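PDB 3OOX: putative 2OG-Fe(II) oxygenase family protein from Caulobacter crescentus CB15, which probably uses Fe(II), 2-oxoglutarate and O2 to oxidise L-arginine and to form ethylene. Local coordinates for residues A[228-233]-A[246-251]; A[31-36]-A[216-221]; A[143-148]-A[195-200]. All coordinates share one frame; numbering follows the deposited sequence.

Contact 1 of 3, residues A[228-233]-A[246-251]; sequences VINIGD and TVHRVV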
loop_
_atom_site.group_PDB
_atom_site.type_symbol
_atom_site.label_atom_id
_atom_site.label_comp_id
_atom_site.label_asym_id
_atom_site.label_seq_id
_atom_site.Cartn_x
_atom_site.Cartn_y
_atom_site.Cartn_z
ATOM N N VAL A 228 -2.705 -7.498 4.776
ATOM C CA VAL A 228 -1.878 -8.115 3.748
ATOM C C VAL A 228 -0.805 -7.066 3.412
ATOM O O VAL A 228 -1.112 -5.920 3.135
ATOM C CB VAL A 228 -2.665 -8.446 2.478
ATOM C CG1 VAL A 228 -1.705 -8.981 1.397
ATOM C CG2 VAL A 228 -3.778 -9.469 2.782
ATOM N N ILE A 229 0.451 -7.462 3.492
ATOM C CA ILE A 229 1.550 -6.525 3.329
ATOM C C ILE A 229 2.439 -6.973 2.186
ATOM O O ILE A 229 2.728 -8.157 2.069
ATOM C CB ILE A 229 2.385 -6.428 4.599
ATOM C CG1 ILE A 229 1.468 -6.092 5.789
ATOM C CG2 ILE A 229 3.500 -5.345 4.430
ATOM C CD1 ILE A 229 1.963 -6.574 7.119
ATOM N N ASN A 230 2.860 -6.036 1.346
ATOM C CA ASN A 230 3.808 -6.363 0.239
ATOM C C ASN A 230 4.986 -5.417 0.168
ATOM O O ASN A 230 4.890 -4.221 0.508
ATOM C CB ASN A 230 3.123 -6.461 -1.138
ATOM C CG ASN A 230 2.505 -5.166 -1.600
ATOM O OD1 ASN A 230 1.492 -4.733 -1.045
ATOM N ND2 ASN A 230 3.107 -4.525 -2.627
ATOM N N ILE A 231 6.099 -5.980 -0.296
ATOM C CA ILE A 231 7.328 -5.258 -0.571
ATOM C C ILE A 231 7.128 -4.402 -1.831
ATOM O O ILE A 231 6.552 -4.890 -2.811
ATOM C CB ILE A 231 8.478 -6.256 -0.863
ATOM C CG1 ILE A 231 8.629 -7.249 0.310
ATOM C CG2 ILE A 231 9.808 -5.505 -1.226
ATOM C CD1 ILE A 231 9.031 -6.618 1.636
ATOM N N GLY A 232 7.623 -3.155 -1.830
ATOM C CA GLY A 232 7.604 -2.310 -3.009
ATOM C C GLY A 232 8.998 -2.116 -3.575
ATOM O O GLY A 232 10.011 -2.508 -2.950
ATOM N N ASP A 233 9.061 -1.448 -4.719
ATOM C CA ASP A 233 10.295 -1.371 -5.456
ATOM C C ASP A 233 11.408 -0.657 -4.669
ATOM O O ASP A 233 12.576 -1.008 -4.888
ATOM C CB ASP A 233 10.101 -0.622 -6.771
ATOM C CG ASP A 233 9.276 -1.388 -7.780
ATOM O OD1 ASP A 233 9.000 -2.599 -7.589
ATOM O OD2 ASP A 233 8.898 -0.758 -8.780
ATOM N N THR A 246 6.722 -7.859 -5.950
ATOM C CA THR A 246 6.067 -8.786 -6.855
ATOM C C THR A 246 4.784 -8.220 -7.476
ATOM O O THR A 246 4.169 -7.259 -6.978
ATOM C CB THR A 246 5.836 -10.126 -6.135
ATOM O OG1 THR A 246 5.055 -9.910 -4.971
ATOM C CG2 THR A 246 7.188 -10.689 -5.725
ATOM N N VAL A 247 4.398 -8.844 -8.581
ATOM C CA VAL A 247 3.258 -8.448 -9.377
ATOM C C VAL A 247 2.009 -9.073 -8.786
ATOM O O VAL A 247 1.999 -10.263 -8.399
ATOM C CB VAL A 247 3.465 -8.897 -10.840
ATOM C CG1 VAL A 247 2.186 -8.708 -11.653
ATOM C CG2 VAL A 247 4.630 -8.115 -11.449
ATOM N N HIS A 248 0.977 -8.252 -8.651
ATOM C CA HIS A 248 -0.287 -8.712 -8.118
ATOM C C HIS A 248 -1.476 -8.107 -8.852
ATOM O O HIS A 248 -1.342 -7.147 -9.598
ATOM C CB HIS A 248 -0.350 -8.417 -6.606
ATOM C CG HIS A 248 -0.021 -7.016 -6.217
ATOM N ND1 HIS A 248 1.276 -6.540 -6.132
ATOM C CD2 HIS A 248 -0.814 -6.006 -5.801
ATOM C CE1 HIS A 248 1.254 -5.283 -5.725
ATOM N NE2 HIS A 248 0.004 -4.943 -5.486
ATOM N N ARG A 249 -2.648 -8.683 -8.640
ATOM C CA ARG A 249 -3.862 -8.251 -9.299
ATOM C C ARG A 249 -5.025 -8.545 -8.397
ATOM O O ARG A 249 -4.887 -9.281 -7.437
ATOM C CB ARG A 249 -4.059 -8.987 -10.623
ATOM C CG ARG A 249 -4.390 -10.470 -10.484
ATOM C CD ARG A 249 -4.519 -11.120 -11.841
ATOM N NE ARG A 249 -4.944 -12.511 -11.715
ATOM C CZ ARG A 249 -5.278 -13.293 -12.736
ATOM N NH1 ARG A 249 -5.205 -12.831 -13.983
ATOM N NH2 ARG A 249 -5.669 -14.543 -12.508
ATOM N N VAL A 250 -6.176 -7.994 -8.747
ATOM C CA VAL A 250 -7.423 -8.326 -8.112
ATOM C C VAL A 250 -8.399 -8.800 -9.166
ATOM O O VAL A 250 -8.683 -8.073 -10.135
ATOM C CB VAL A 250 -8.013 -7.124 -7.379
ATOM C CG1 VAL A 250 -9.317 -7.533 -6.727
ATOM C CG2 VAL A 250 -7.011 -6.589 -6.337
ATOM N N VAL A 251 -8.887 -10.022 -9.002
ATOM C CA VAL A 251 -9.852 -10.582 -9.965
ATOM C C VAL A 251 -11.267 -10.117 -9.612
ATOM O O VAL A 251 -11.531 -9.706 -8.480
ATOM C CB VAL A 251 -9.732 -12.113 -10.051
ATOM C CG1 VAL A 251 -8.322 -12.481 -10.439
ATOM C CG2 VAL A 251 -10.118 -12.778 -8.737
HETATM O O HOH W 1 5.590 -7.276 -3.436
HETATM O O HOH W 2 4.791 -4.898 -5.518
#
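Ile-231 and Thr-246 make the closest backbone approach, with CA atoms 7.3 Å apart. This is too wide for direct strand pairing. Water 1 sits between them, 2.6 Å from Ile-231 O, and accepts from Thr-246 N at 2.8 Å. Water 2 lies between Ile-231 O (3.2 Å) and Thr-246 O (2.8 Å). Strands 227-231 and 248-250 belong to different sheets.

Between them, Asn-230 and His-248 meet at about a right angle. Asn-230 ND2 comes obliquely to His-248 CE1 at 3.7 Å, with amide and ring planes 61° apart. In His-248, CG sits between the backbone N and the carbonyl carbon (chi1 51°), which folds the ring back toward Thr-246. There ND1 donates to Thr-246 O at 3.1 Å, with the acceptor nearly in the ring plane. This bond helps set the ring's rotation. Asn-230 ND2 is held mainly by Asp-193 OD2, and Thr-246 OG1 by Tyr-33 O.

His-191, Asp-193 and His-248 match the HxD...H iron-binding triad of this family. The chemistry is therefore consistent with a second shell: Thr-246 O would orient one probable ligand, His-248, and Asn-230 would steady another, Asp-193.

Contact 2 of 3, residues A[31-36]-A[216-221]; sequences ERYGFA and QWLPIN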
loop_
_atom_site.group_PDB
_atom_site.type_symbol
_atom_site.label_atom_id
_atom_site.label_comp_id
_atom_site.label_asym_id
_atom_site.label_seq_id
_atom_site.Cartn_x
_atom_site.Cartn_y
_atom_site.Cartn_z
ATOM N N GLU A 31 10.339 -12.808 1.522
ATOM C CA GLU A 31 11.410 -13.238 0.634
ATOM C C GLU A 31 10.891 -14.224 -0.432
ATOM O O GLU A 31 11.340 -14.193 -1.583
ATOM C CB GLU A 31 12.593 -13.831 1.403
ATOM C CG GLU A 31 13.783 -14.073 0.483
ATOM C CD GLU A 31 15.042 -14.570 1.182
ATOM O OE1 GLU A 31 15.125 -14.521 2.425
ATOM O OE2 GLU A 31 15.977 -14.992 0.456
ATOM N N ARG A 32 9.949 -15.083 -0.052
ATOM C CA ARG A 32 9.411 -16.106 -0.959
ATOM C C ARG A 32 8.432 -15.512 -1.976
ATOM O O ARG A 32 8.488 -15.844 -3.161
ATOM C CB ARG A 32 8.725 -17.211 -0.139
ATOM C CG ARG A 32 7.989 -18.297 -0.930
ATOM C CD ARG A 32 8.863 -19.103 -1.830
ATOM N NE ARG A 32 8.011 -20.009 -2.609
ATOM C CZ ARG A 32 7.407 -19.689 -3.759
ATOM N NH1 ARG A 32 7.559 -18.472 -4.319
ATOM N NH2 ARG A 32 6.628 -20.591 -4.350
ATOM N N TYR A 33 7.529 -14.665 -1.492
ATOM C CA TYR A 33 6.345 -14.254 -2.262
ATOM C C TYR A 33 6.268 -12.745 -2.537
ATOM O O TYR A 33 5.447 -12.327 -3.355
ATOM C CB TYR A 33 5.063 -14.636 -1.532
ATOM C CG TYR A 33 4.833 -16.128 -1.388
ATOM C CD1 TYR A 33 4.606 -16.912 -2.509
ATOM C CD2 TYR A 33 4.829 -16.744 -0.132
ATOM C CE1 TYR A 33 4.401 -18.290 -2.396
ATOM C CE2 TYR A 33 4.615 -18.124 -0.012
ATOM C CZ TYR A 33 4.407 -18.870 -1.146
ATOM O OH TYR A 33 4.194 -20.243 -1.033
ATOM N N GLY A 34 7.087 -11.952 -1.838
ATOM C CA GLY A 34 6.961 -10.502 -1.826
ATOM C C GLY A 34 5.801 -9.988 -0.987
ATOM O O GLY A 34 5.553 -8.789 -0.954
ATOM N N PHE A 35 5.140 -10.891 -0.273
ATOM C CA PHE A 35 3.890 -10.644 0.461
ATOM C C PHE A 35 3.934 -11.384 1.790
ATOM O O PHE A 35 4.523 -12.459 1.872
ATOM C CB PHE A 35 2.661 -11.157 -0.305
ATOM C CG PHE A 35 2.071 -10.165 -1.294
ATOM C CD1 PHE A 35 2.643 -9.995 -2.548
ATOM C CD2 PHE A 35 0.956 -9.412 -0.980
ATOM C CE1 PHE A 35 2.130 -9.102 -3.439
ATOM C CE2 PHE A 35 0.413 -8.540 -1.896
ATOM C CZ PHE A 35 1.010 -8.395 -3.138
ATOM N N ALA A 36 3.232 -10.840 2.785
ATOM C CA ALA A 36 2.979 -11.528 4.048
ATOM C C ALA A 36 1.583 -11.183 4.515
ATOM O O ALA A 36 1.026 -10.147 4.139
ATOM C CB ALA A 36 4.008 -11.126 5.089
ATOM N N GLN A 216 2.267 -18.798 -12.106
ATOM C CA GLN A 216 0.924 -19.117 -11.596
ATOM C C GLN A 216 0.448 -17.992 -10.682
ATOM O O GLN A 216 1.241 -17.430 -9.930
ATOM C CB GLN A 216 0.945 -20.429 -10.835
ATOM C CG GLN A 216 1.215 -21.610 -11.726
ATOM C CD GLN A 216 0.849 -22.896 -11.060
ATOM O OE1 GLN A 216 -0.321 -23.274 -11.033
ATOM N NE2 GLN A 216 1.843 -23.570 -10.488
ATOM N N TRP A 217 -0.844 -17.680 -10.765
ATOM C CA TRP A 217 -1.485 -16.725 -9.876
ATOM C C TRP A 217 -1.938 -17.451 -8.604
ATOM O O TRP A 217 -2.695 -18.438 -8.658
ATOM C CB TRP A 217 -2.667 -16.048 -10.545
ATOM C CG TRP A 217 -2.265 -15.133 -11.644
ATOM C CD1 TRP A 217 -2.230 -15.408 -12.985
ATOM C CD2 TRP A 217 -1.750 -13.810 -11.487
ATOM N NE1 TRP A 217 -1.771 -14.311 -13.677
ATOM C CE2 TRP A 217 -1.479 -13.307 -12.783
ATOM C CE3 TRP A 217 -1.544 -12.979 -10.379
ATOM C CZ2 TRP A 217 -0.969 -12.019 -12.997
ATOM C CZ3 TRP A 217 -1.026 -11.694 -10.592
ATOM C CH2 TRP A 217 -0.760 -11.225 -11.894
ATOM N N LEU A 218 -1.456 -16.954 -7.472
ATOM C CA LEU A 218 -1.766 -17.522 -6.163
ATOM C C LEU A 218 -2.742 -16.638 -5.419
ATOM O O LEU A 218 -2.465 -15.450 -5.247
ATOM C CB LEU A 218 -0.492 -17.647 -5.343
ATOM C CG LEU A 218 0.692 -18.377 -5.969
ATOM C CD1 LEU A 218 1.831 -18.408 -4.953
ATOM C CD2 LEU A 218 0.342 -19.764 -6.454
ATOM N N PRO A 219 -3.866 -17.206 -4.912
ATOM C CA PRO A 219 -4.805 -16.398 -4.153
ATOM C C PRO A 219 -4.249 -15.979 -2.787
ATOM O O PRO A 219 -3.610 -16.793 -2.106
ATOM C CB PRO A 219 -6.022 -17.327 -3.976
ATOM C CG PRO A 219 -5.511 -18.643 -4.139
ATOM C CD PRO A 219 -4.329 -18.595 -5.053
ATOM N N ILE A 220 -4.468 -14.717 -2.424
ATOM C CA ILE A 220 -4.195 -14.226 -1.080
ATOM C C ILE A 220 -5.554 -13.850 -0.530
ATOM O O ILE A 220 -6.126 -12.812 -0.856
ATOM C CB ILE A 220 -3.206 -13.039 -1.039
ATOM C CG1 ILE A 220 -1.887 -13.427 -1.719
ATOM C CG2 ILE A 220 -2.947 -12.633 0.412
ATOM C CD1 ILE A 220 -0.891 -12.303 -1.767
ATOM N N ASN A 221 -6.075 -14.757 0.302
ATOM C CA ASN A 221 -7.441 -14.682 0.801
ATOM C C ASN A 221 -7.436 -14.833 2.312
ATOM O O ASN A 221 -7.693 -15.937 2.841
ATOM C CB ASN A 221 -8.332 -15.759 0.186
ATOM C CG ASN A 221 -9.790 -15.525 0.506
ATOM O OD1 ASN A 221 -10.183 -14.402 0.839
ATOM N ND2 ASN A 221 -10.613 -16.578 0.398
#
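Phe-35 and Ile-220 form the tightly packed half of this contact. Ile-220 CD1 lies over one face of the Phe-35 ring, 3.5 Å from Phe-35 CD2 and within 4.0 Å of CB, CG and CE2. It makes a CH-pi contact, 3.9 Å from the ring centroid and 28° off the normal. The isoleucine chain is extended (chi2 178°), which carries the methyl out to the ring. Both residues are buried. Val-210 and Val-228 touch both of them, and His-248 meets the Phe-35 ring edge-to-face.

The other half is looser, and both its residues are partly exposed. Leu-218 CD1 approaches the Tyr-33 ring obliquely, 3.6 Å from CE1, and meets just CE1 and CD1. The two side chains cross at about a right angle. Arg-32 CG lies over one face of the ring, 3.4 Å above the plane, on the side away from Leu-218. The arginine then folds round so that its guanidinium also faces Tyr-33 CE1, while NH1 forms a salt bridge with Asp-212.

Gly-34, with positive phi (75°), ends helix 19-33. Tyr-33 and Phe-35, on either side of it in sequence, both point toward residues 216-221.

The contact is wholly apolar across the segments. It joins helix 19-33 and strand 35-39 to the edge of the four-stranded sheet by methyl-to-ring packing, with the charged Arg-32 and Asp-212 pair beside the more exposed half.

Contact 3 of 3, residues A[143-148]-A[195-200]; sequences GKVLEA and NTITLL. With EDO (1,2-ethanediol), chain E.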
loop_
_atom_site.group_PDB
_atom_site.type_symbol
_atom_site.label_atom_id
_atom_site.label_comp_id
_atom_site.label_asym_id
_atom_site.label_seq_id
_atom_site.Cartn_x
_atom_site.Cartn_y
_atom_site.Cartn_z
ATOM N N GLY A 143 5.804 0.649 10.477
ATOM C CA GLY A 143 7.072 0.750 11.216
ATOM C C GLY A 143 7.411 -0.534 11.962
ATOM O O GLY A 143 8.561 -0.947 11.981
ATOM N N LYS A 144 6.417 -1.148 12.610
ATOM C CA LYS A 144 6.619 -2.385 13.354
ATOM C C LYS A 144 6.963 -3.553 12.423
ATOM O O LYS A 144 7.819 -4.379 12.716
ATOM C CB LYS A 144 5.398 -2.662 14.242
ATOM C CG LYS A 144 5.202 -1.587 15.319
ATOM C CD LYS A 144 3.928 -1.673 16.151
ATOM C CE LYS A 144 3.649 -0.306 16.819
ATOM N NZ LYS A 144 2.381 -0.341 17.570
ATOM N N VAL A 145 6.298 -3.614 11.271
ATOM C CA VAL A 145 6.617 -4.595 10.244
ATOM C C VAL A 145 8.046 -4.395 9.725
ATOM O O VAL A 145 8.792 -5.354 9.504
ATOM C CB VAL A 145 5.567 -4.507 9.091
ATOM C CG1 VAL A 145 5.997 -5.348 7.907
ATOM C CG2 VAL A 145 4.177 -4.931 9.631
ATOM N N LEU A 146 8.452 -3.145 9.564
ATOM C CA LEU A 146 9.793 -2.849 9.109
ATOM C C LEU A 146 10.836 -3.259 10.148
ATOM O O LEU A 146 11.947 -3.652 9.788
ATOM C CB LEU A 146 9.945 -1.374 8.705
ATOM C CG LEU A 146 9.319 -1.089 7.337
ATOM C CD1 LEU A 146 9.111 0.436 7.211
ATOM C CD2 LEU A 146 10.157 -1.642 6.180
ATOM N N GLU A 147 10.486 -3.152 11.425
ATOM C CA GLU A 147 11.396 -3.715 12.457
ATOM C C GLU A 147 11.676 -5.202 12.239
ATOM O O GLU A 147 12.804 -5.651 12.392
ATOM C CB GLU A 147 10.834 -3.511 13.847
ATOM C CG GLU A 147 10.775 -2.089 14.357
ATOM C CD GLU A 147 10.097 -2.034 15.720
ATOM O OE1 GLU A 147 10.751 -2.393 16.732
ATOM O OE2 GLU A 147 8.915 -1.663 15.795
ATOM N N ALA A 148 10.619 -5.957 11.941
ATOM C CA ALA A 148 10.740 -7.366 11.674
ATOM C C ALA A 148 11.587 -7.591 10.421
ATOM O O ALA A 148 12.480 -8.448 10.400
ATOM C CB ALA A 148 9.391 -7.982 11.549
ATOM N N ASN A 195 6.807 1.728 -3.907
ATOM C CA ASN A 195 7.126 2.323 -2.619
ATOM C C ASN A 195 7.913 1.358 -1.737
ATOM O O ASN A 195 8.617 0.487 -2.240
ATOM C CB ASN A 195 5.832 2.866 -1.978
ATOM C CG ASN A 195 4.710 1.829 -1.923
ATOM O OD1 ASN A 195 4.145 1.472 -2.977
ATOM N ND2 ASN A 195 4.354 1.361 -0.701
ATOM N N THR A 196 7.844 1.510 -0.427
ATOM C CA THR A 196 8.642 0.690 0.491
ATOM C C THR A 196 7.904 -0.593 0.884
ATOM O O THR A 196 8.326 -1.694 0.520
ATOM C CB THR A 196 9.062 1.528 1.702
ATOM O OG1 THR A 196 9.812 2.666 1.225
ATOM C CG2 THR A 196 9.864 0.688 2.759
ATOM N N ILE A 197 6.803 -0.441 1.605
ATOM C CA ILE A 197 5.836 -1.520 1.780
ATOM C C ILE A 197 4.428 -0.953 1.676
ATOM O O ILE A 197 4.208 0.226 1.943
ATOM C CB ILE A 197 5.960 -2.274 3.126
ATOM C CG1 ILE A 197 5.901 -1.306 4.321
ATOM C CG2 ILE A 197 7.280 -3.085 3.150
ATOM C CD1 ILE A 197 5.825 -2.040 5.707
ATOM N N THR A 198 3.465 -1.806 1.304
ATOM C CA THR A 198 2.052 -1.424 1.247
ATOM C C THR A 198 1.264 -2.331 2.208
ATOM O O THR A 198 1.494 -3.572 2.300
ATOM C CB THR A 198 1.527 -1.570 -0.197
ATOM O OG1 THR A 198 2.327 -0.722 -1.015
ATOM C CG2 THR A 198 0.056 -1.175 -0.334
ATOM N N LEU A 199 0.357 -1.712 2.989
ATOM C CA LEU A 199 -0.430 -2.382 3.998
ATOM C C LEU A 199 -1.915 -2.325 3.648
ATOM O O LEU A 199 -2.467 -1.232 3.507
ATOM C CB LEU A 199 -0.183 -1.753 5.374
ATOM C CG LEU A 199 1.237 -1.889 5.897
ATOM C CD1 LEU A 199 2.013 -0.603 5.645
ATOM C CD2 LEU A 199 1.260 -2.292 7.388
ATOM N N LEU A 200 -2.551 -3.491 3.519
ATOM C CA LEU A 200 -3.941 -3.588 3.059
ATOM C C LEU A 200 -4.835 -4.300 4.048
ATOM O O LEU A 200 -4.718 -5.508 4.263
ATOM C CB LEU A 200 -3.990 -4.358 1.738
ATOM C CG LEU A 200 -5.347 -4.515 1.075
ATOM C CD1 LEU A 200 -5.925 -3.201 0.595
ATOM C CD2 LEU A 200 -5.215 -5.529 -0.061
HETATM C C1 EDO E . 3.743 -2.367 20.215
HETATM O O1 EDO E . 3.484 -0.963 20.342
HETATM C C2 EDO E . 2.429 -3.136 20.239
HETATM O O2 EDO E . 1.647 -2.782 19.079
#
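Thr-196 and Ile-197 are consecutive, yet both point toward helix 127-152. They form a classic beta bulge, both facing Leu-269 of the neighbouring strand. Leu-146 CD2 meets Thr-196 CG2 at 4.1 Å, the two side chains crossing at about a right angle. Leu-146 and Ile-197 reach tip to tip, with Leu-146 CG 4.0 Å from Ile-197 CD1. Val-145 CG1 reaches the same methyl, Ile-197 CD1, at 4.0 Å. Ile-197 thus plugs between two neighbouring helix residues, all of them buried.

Just before the strand, Asn-195 ND2 donates to Thr-198 OG1 at 2.9 Å, nearly straight (162°) and in the amide plane. It also bonds Leu-269 O, and Thr-198 OG1 pairs with Asp-193.

Away from the strand, the extended Lys-144 grips 1,2-ethanediol, probably from the crystallisation liquor. NZ bonds O1 and O2 of the diol, each at 3.0 Å. The diol is also hydrogen-bonded to Asp-42 OD2. A methionine in its place would probably leave the diol's two oxygens without a mate on this side and the molecule held less firmly.

A long helix packed on the major sheet in this way is typical of the double-stranded beta-helix fold of 2-oxoglutarate oxygenases.

Contacts 1 and 3 are buried near the middle of the chain, whereas contact 2 lies farther out and is only partly buried. All three reach the eight-stranded sheet, where strands 35-39, 227-231 and 197-201 are neighbours. Contact 1 touches both others: Ile-229 N lies 2.8 Å from Ala-36 O, and Val-228 O lies 2.8 Å from Leu-200 N. Contacts 2 and 3 do not meet, their nearest atoms being about 7 Å apart. Contacts 1 and 2 span the gap to the four-stranded sheet; contact 3 brings in a helix instead. Polar, water-bridged chemistry marks contact 1 beside the probable iron site. Across the segments the other two are apolar, with aromatic rings in contact 2 and branched aliphatic side chains in contact 3.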